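Local coordinates for protein transcriptional regulator (Vibrio virus VP882, PDB 7DWM) that binds the small molecule 3,5-dimethylpyrazin-2-ol in its PAS domain and probably binds DNA as a LuxR-type transcriptional regulator, at residues G29-F37 and Q75-Q83. Residues are numbered along the deposited sequence; the frame is centred on the assembly and turned at random.
Sequences GIKDTKSVF and QAQDRLVEQ
Lys31 and Asp78 meet at about a right angle, and a salt bridge closes the corner, with Lys31 NZ 3.1 Å from Asp78 OD2. The lysine chain bends at chi2 (-137°) and then runs extended, which carries the ammonium past the carboxylate. There the charges are shared: Lys31 NZ also pairs with Asp60 and makes a weak hydrogen bond to the bound 3,5-dimethylpyrazin-2-ol, while Asp78 OD1 is hydrogen-bonded to Thr120 OG1 and Asp78 OD2 is salt-bridged to Lys107. Lys31 and Lys107 both line the ligand pocket, so Asp78 touches two of its residues, consistent with a second-shell partner.

The other centre is the guanidinium of Arg79, folded back by bends at chi2 and chi3 (-95° and 90°) to lie against the beta turn Asp32-Ser35. Thr33 O sits over one of its faces, 3.0 Å from Arg79 CZ; Asp78 CB lies off-centre on the opposite face. Asp32 O comes to the edge, 2.9 Å from Arg79 NH1, and the CB of Ser35 lies beside Arg79 NH2. Glu82 holds the group side-on through two nitrogens: Arg79 NE reaches Glu82 OE1 at 2.8 Å, nearly in the guanidinium plane. Arg79 NH1 reaches the syn lone pair of Glu82 OE2 at 3.0 Å. This bidentate salt bridge restrains the plane's rotation. Further along, Ser35 OG rests 3.7 Å from Gln75 CB.

Within the PAS fold, the contact joins the turn linking strands 28-32 and 37-40 to the C-terminal part of helix 71-80 and on to Glu82, beside strand 119-126, whose Thr120 touches Lys31, Val81 and Glu82.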
# COMPACT_ATOMS: atom_id res chain seq x y z
N GLY A 29 10.76 7.13 -13.78
CA GLY A 29 10.97 7.39 -15.20
C GLY A 29 9.66 7.64 -15.92
O GLY A 29 8.58 7.55 -15.33
N ILE A 30 9.78 8.03 -17.19
CA ILE A 30 8.64 8.25 -18.07
C ILE A 30 8.97 7.71 -19.46
O ILE A 30 10.11 7.81 -19.93
CB ILE A 30 8.19 9.73 -18.11
CG1 ILE A 30 9.14 10.64 -18.92
CG2 ILE A 30 7.98 10.30 -16.73
CD1 ILE A 30 8.87 10.65 -20.41
N LYS A 31 7.98 7.12 -20.11
CA LYS A 31 8.11 6.75 -21.51
C LYS A 31 6.91 7.27 -22.29
O LYS A 31 5.97 7.83 -21.72
CB LYS A 31 8.29 5.24 -21.69
CG LYS A 31 7.33 4.38 -20.95
CD LYS A 31 8.09 3.24 -20.33
CE LYS A 31 7.16 2.25 -19.71
NZ LYS A 31 7.85 0.99 -19.36
N ASP A 32 6.94 7.05 -23.60
CA ASP A 32 6.05 7.67 -24.56
C ASP A 32 4.87 6.75 -24.87
O ASP A 32 4.68 5.71 -24.24
CB ASP A 32 6.85 8.02 -25.82
CG ASP A 32 6.13 8.98 -26.73
OD1 ASP A 32 5.92 8.61 -27.91
OD2 ASP A 32 5.77 10.10 -26.30
N THR A 33 4.05 7.15 -25.85
CA THR A 33 2.94 6.35 -26.32
C THR A 33 3.40 5.14 -27.12
O THR A 33 2.58 4.26 -27.41
CB THR A 33 1.97 7.19 -27.16
OG1 THR A 33 0.93 6.36 -27.68
CG2 THR A 33 2.71 7.84 -28.32
N LYS A 34 4.66 5.10 -27.53
CA LYS A 34 5.26 3.92 -28.11
C LYS A 34 6.01 3.09 -27.07
O LYS A 34 6.81 2.22 -27.42
CB LYS A 34 6.19 4.31 -29.26
CG LYS A 34 5.45 4.66 -30.55
CD LYS A 34 6.12 5.81 -31.28
CE LYS A 34 7.07 5.30 -32.35
NZ LYS A 34 7.80 6.41 -33.02
N SER A 35 5.74 3.34 -25.79
CA SER A 35 6.44 2.75 -24.65
C SER A 35 7.96 2.86 -24.77
O SER A 35 8.69 2.03 -24.22
CB SER A 35 6.04 1.28 -24.46
OG SER A 35 7.03 0.58 -23.73
N VAL A 36 8.45 3.88 -25.47
CA VAL A 36 9.88 4.12 -25.61
C VAL A 36 10.33 5.10 -24.54
O VAL A 36 9.69 6.13 -24.31
CB VAL A 36 10.20 4.64 -27.02
CG1 VAL A 36 11.67 4.56 -27.30
CG2 VAL A 36 9.43 3.85 -28.06
N PHE A 37 11.45 4.77 -23.88
CA PHE A 37 11.95 5.56 -22.76
C PHE A 37 12.26 7.00 -23.19
O PHE A 37 12.88 7.22 -24.23
CB PHE A 37 13.23 4.93 -22.20
CG PHE A 37 13.00 3.81 -21.23
CD1 PHE A 37 14.03 2.95 -20.89
CD2 PHE A 37 11.76 3.63 -20.64
CE1 PHE A 37 13.83 1.92 -19.99
CE2 PHE A 37 11.55 2.60 -19.74
CZ PHE A 37 12.59 1.75 -19.41
N GLN A 75 4.59 -3.11 -21.78
CA GLN A 75 4.00 -2.12 -22.67
C GLN A 75 2.49 -2.25 -22.70
O GLN A 75 1.79 -1.25 -22.87
CB GLN A 75 4.62 -2.18 -24.07
CG GLN A 75 4.25 -3.37 -24.94
CD GLN A 75 5.38 -3.78 -25.86
OE1 GLN A 75 6.53 -3.37 -25.69
NE2 GLN A 75 5.07 -4.62 -26.84
N ALA A 76 1.96 -3.47 -22.54
CA ALA A 76 0.51 -3.62 -22.52
C ALA A 76 -0.08 -2.79 -21.39
O ALA A 76 -1.00 -1.98 -21.61
CB ALA A 76 0.12 -5.09 -22.38
N GLN A 77 0.48 -2.93 -20.18
CA GLN A 77 0.09 -2.07 -19.08
C GLN A 77 0.20 -0.61 -19.50
O GLN A 77 -0.74 0.18 -19.32
CB GLN A 77 0.96 -2.35 -17.85
CG GLN A 77 1.10 -3.83 -17.51
CD GLN A 77 2.37 -4.14 -16.73
OE1 GLN A 77 3.18 -3.25 -16.47
NE2 GLN A 77 2.54 -5.40 -16.36
N ASP A 78 1.32 -0.26 -20.14
CA ASP A 78 1.61 1.10 -20.56
C ASP A 78 0.54 1.71 -21.47
O ASP A 78 0.60 2.91 -21.72
CB ASP A 78 2.95 1.15 -21.27
CG ASP A 78 4.10 1.19 -20.31
OD1 ASP A 78 4.14 2.13 -19.49
OD2 ASP A 78 4.95 0.28 -20.36
N ARG A 79 -0.41 0.92 -21.97
CA ARG A 79 -1.44 1.52 -22.80
C ARG A 79 -2.79 1.61 -22.09
O ARG A 79 -3.56 2.53 -22.38
CB ARG A 79 -1.60 0.73 -24.11
CG ARG A 79 -0.26 0.41 -24.79
CD ARG A 79 0.09 1.46 -25.83
NE ARG A 79 0.87 2.55 -25.26
CZ ARG A 79 2.17 2.51 -25.03
NH1 ARG A 79 2.79 3.55 -24.50
NH2 ARG A 79 2.87 1.43 -25.35
N LEU A 80 -3.01 0.80 -21.05
CA LEU A 80 -4.28 0.83 -20.33
C LEU A 80 -4.28 1.87 -19.24
O LEU A 80 -5.35 2.29 -18.79
CB LEU A 80 -4.57 -0.54 -19.71
CG LEU A 80 -5.47 -1.46 -20.55
CD1 LEU A 80 -6.18 -2.55 -19.69
CD2 LEU A 80 -6.45 -0.63 -21.39
N VAL A 81 -3.09 2.30 -18.83
CA VAL A 81 -2.94 3.59 -18.16
C VAL A 81 -3.30 4.73 -19.11
O VAL A 81 -3.98 5.69 -18.71
CB VAL A 81 -1.51 3.71 -17.60
CG1 VAL A 81 -0.48 3.45 -18.68
CG2 VAL A 81 -1.30 5.07 -17.00
N GLU A 82 -2.84 4.67 -20.36
CA GLU A 82 -2.95 5.83 -21.24
C GLU A 82 -4.39 6.10 -21.65
O GLU A 82 -4.76 7.25 -21.89
CB GLU A 82 -2.06 5.66 -22.47
CG GLU A 82 -0.66 6.25 -22.29
CD GLU A 82 0.38 5.58 -23.16
OE1 GLU A 82 -0.01 4.90 -24.13
OE2 GLU A 82 1.59 5.72 -22.88
N GLN A 83 -5.23 5.07 -21.62
CA GLN A 83 -6.66 5.32 -21.96
C GLN A 83 -7.44 5.63 -20.68
O GLN A 83 -8.63 5.30 -20.64
CB GLN A 83 -7.27 4.10 -22.64
CG GLN A 83 -6.88 3.97 -24.10
CD GLN A 83 -6.83 2.52 -24.48
OE1 GLN A 83 -7.82 1.80 -24.37
NE2 GLN A 83 -5.67 2.06 -24.91